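Local coordinates for cystathionine gamma-lyase (Saccharomyces cerevisiae, PDB 1N8P), which belongs to the Cys/Met metabolism family of pyridoxal-5'-phosphate-dependent enzymes and carries pyridoxal-5'-phosphate in its pocket, at residues A70-A75 and N219-Y224. Sequence-based numbering, arbitrary orientation.
Sequences AQYGLA and NNKPLY
Y72 and Y224 form an offset stack in which the strand beginning at Y72 meets the first turn of the helix beginning at K221. Their ring centroids lie 4.3 Å apart and the planes are inclined by 23°, while the two side chains run at about a right angle. CB of Y72 sits over the Y224 face, 3.8 Å from the ring centroid, a CH-pi contact beside the stack. CG anti to the backbone N (chi1 158°) sends the Y224 ring toward the strand, where one face meets Y72 and CE1 meets CG and CD2 of L74. This is the closely packed end, and L74 is buried.

Toward solvent the contact loosens. At the edge of the Y72 ring, N219 O lies 3.4 Å from CE1, and the phenol OH rests 3.5 Å from CB of K221, whose extended chain then leads away. The amide of Q71 likewise turns off from N219. N220 stands at the N-cap position, and its carbonyl O takes the first helical hydrogen bond, 3.0 Å from the backbone N of Y224.

Within the chain, strand 72-76 is an outermost strand of the seven-stranded mixed sheet and pairs antiparallel with strand 214-218, Y72 bonding to T218 and L74 to L216. The chain leaves that strand through N219 and N220 into helix 221-234, whose L227 and Q228 touch L74; helix 55-67 reaches L74 through E61.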
loop_
_atom_site.group_PDB
_atom_site.type_symbol
_atom_site.label_atom_id
_atom_site.label_comp_id
_atom_site.label_asym_id
_atom_site.label_seq_id
_atom_site.Cartn_x
_atom_site.Cartn_y
_atom_site.Cartn_z
ATOM N N ALA A 70 -1.988 -25.678 15.567
ATOM C CA ALA A 70 -0.680 -26.213 15.258
ATOM C C ALA A 70 0.482 -25.462 15.889
ATOM O O ALA A 70 0.395 -24.286 16.233
ATOM C CB ALA A 70 -0.498 -26.258 13.739
ATOM N N GLN A 71 1.593 -26.161 16.017
ATOM C CA GLN A 71 2.768 -25.566 16.603
ATOM C C GLN A 71 3.499 -24.638 15.634
ATOM O O GLN A 71 4.020 -23.598 16.037
ATOM C CB GLN A 71 3.709 -26.679 17.084
ATOM C CG GLN A 71 3.250 -27.380 18.362
ATOM C CD GLN A 71 3.354 -26.484 19.563
ATOM O OE1 GLN A 71 4.446 -26.024 19.911
ATOM N NE2 GLN A 71 2.218 -26.214 20.204
ATOM N N TYR A 72 3.513 -25.004 14.354
ATOM C CA TYR A 72 4.226 -24.222 13.352
ATOM C C TYR A 72 3.453 -23.738 12.112
ATOM O O TYR A 72 2.481 -24.356 11.683
ATOM C CB TYR A 72 5.465 -25.017 12.908
ATOM C CG TYR A 72 6.279 -25.534 14.084
ATOM C CD1 TYR A 72 6.010 -26.788 14.652
ATOM C CD2 TYR A 72 7.295 -24.754 14.658
ATOM C CE1 TYR A 72 6.731 -27.252 15.761
ATOM C CE2 TYR A 72 8.021 -25.209 15.766
ATOM C CZ TYR A 72 7.732 -26.454 16.309
ATOM O OH TYR A 72 8.441 -26.895 17.403
ATOM N N GLY A 73 3.921 -22.623 11.547
ATOM C CA GLY A 73 3.341 -22.045 10.344
ATOM C C GLY A 73 4.423 -21.475 9.433
ATOM O O GLY A 73 5.513 -21.120 9.886
ATOM N N LEU A 74 4.133 -21.398 8.138
ATOM C CA LEU A 74 5.090 -20.870 7.150
ATOM C C LEU A 74 4.343 -20.329 5.926
ATOM O O LEU A 74 3.586 -21.048 5.291
ATOM C CB LEU A 74 6.072 -21.964 6.685
ATOM C CG LEU A 74 7.086 -22.549 7.667
ATOM C CD1 LEU A 74 7.834 -23.634 6.944
ATOM C CD2 LEU A 74 8.057 -21.484 8.171
ATOM N N ALA A 75 4.545 -19.066 5.586
ATOM C CA ALA A 75 3.844 -18.531 4.437
ATOM C C ALA A 75 4.771 -18.559 3.261
ATOM O O ALA A 75 5.977 -18.633 3.428
ATOM C CB ALA A 75 3.394 -17.138 4.705
ATOM N N ASN A 219 3.003 -29.649 13.395
ATOM C CA ASN A 219 3.392 -29.809 14.786
ATOM C C ASN A 219 4.751 -30.471 14.827
ATOM O O ASN A 219 5.436 -30.436 15.838
ATOM C CB ASN A 219 2.355 -30.681 15.472
ATOM C CG ASN A 219 1.082 -29.941 15.743
ATOM O OD1 ASN A 219 0.003 -30.511 15.751
ATOM N ND2 ASN A 219 1.206 -28.652 15.990
ATOM N N ASN A 220 5.134 -31.053 13.697
ATOM C CA ASN A 220 6.391 -31.767 13.530
ATOM C C ASN A 220 7.580 -30.815 13.393
ATOM O O ASN A 220 7.856 -30.311 12.300
ATOM C CB ASN A 220 6.263 -32.642 12.287
ATOM C CG ASN A 220 7.443 -33.531 12.073
ATOM O OD1 ASN A 220 7.414 -34.422 11.233
ATOM N ND2 ASN A 220 8.496 -33.298 12.825
ATOM N N LYS A 221 8.310 -30.592 14.485
ATOM C CA LYS A 221 9.442 -29.668 14.460
ATOM C C LYS A 221 10.552 -29.949 13.463
ATOM O O LYS A 221 11.162 -29.021 12.960
ATOM C CB LYS A 221 10.051 -29.551 15.843
ATOM C CG LYS A 221 11.160 -28.530 15.951
ATOM C CD LYS A 221 11.663 -28.500 17.389
ATOM C CE LYS A 221 12.869 -27.610 17.580
ATOM N NZ LYS A 221 13.541 -27.943 18.864
ATOM N N PRO A 222 10.863 -31.222 13.185
ATOM C CA PRO A 222 11.941 -31.471 12.217
ATOM C C PRO A 222 11.549 -31.177 10.789
ATOM O O PRO A 222 12.361 -30.690 10.016
ATOM C CB PRO A 222 12.253 -32.945 12.412
ATOM C CG PRO A 222 11.997 -33.144 13.845
ATOM C CD PRO A 222 10.691 -32.392 14.059
ATOM N N LEU A 223 10.302 -31.500 10.458
ATOM C CA LEU A 223 9.717 -31.298 9.129
ATOM C C LEU A 223 9.532 -29.805 8.905
ATOM O O LEU A 223 9.626 -29.295 7.780
ATOM C CB LEU A 223 8.360 -32.014 9.050
ATOM C CG LEU A 223 7.596 -32.001 7.727
ATOM C CD1 LEU A 223 8.566 -32.352 6.614
ATOM C CD2 LEU A 223 6.420 -32.984 7.761
ATOM N N TYR A 224 9.282 -29.101 9.998
ATOM C CA TYR A 224 9.091 -27.672 9.931
ATOM C C TYR A 224 10.384 -26.939 9.639
ATOM O O TYR A 224 10.375 -25.970 8.888
ATOM C CB TYR A 224 8.499 -27.168 11.238
ATOM C CG TYR A 224 8.735 -25.704 11.472
ATOM C CD1 TYR A 224 8.133 -24.740 10.679
ATOM C CD2 TYR A 224 9.577 -25.281 12.491
ATOM C CE1 TYR A 224 8.369 -23.382 10.900
ATOM C CE2 TYR A 224 9.819 -23.927 12.718
ATOM C CZ TYR A 224 9.214 -22.988 11.919
ATOM O OH TYR A 224 9.480 -21.658 12.150
#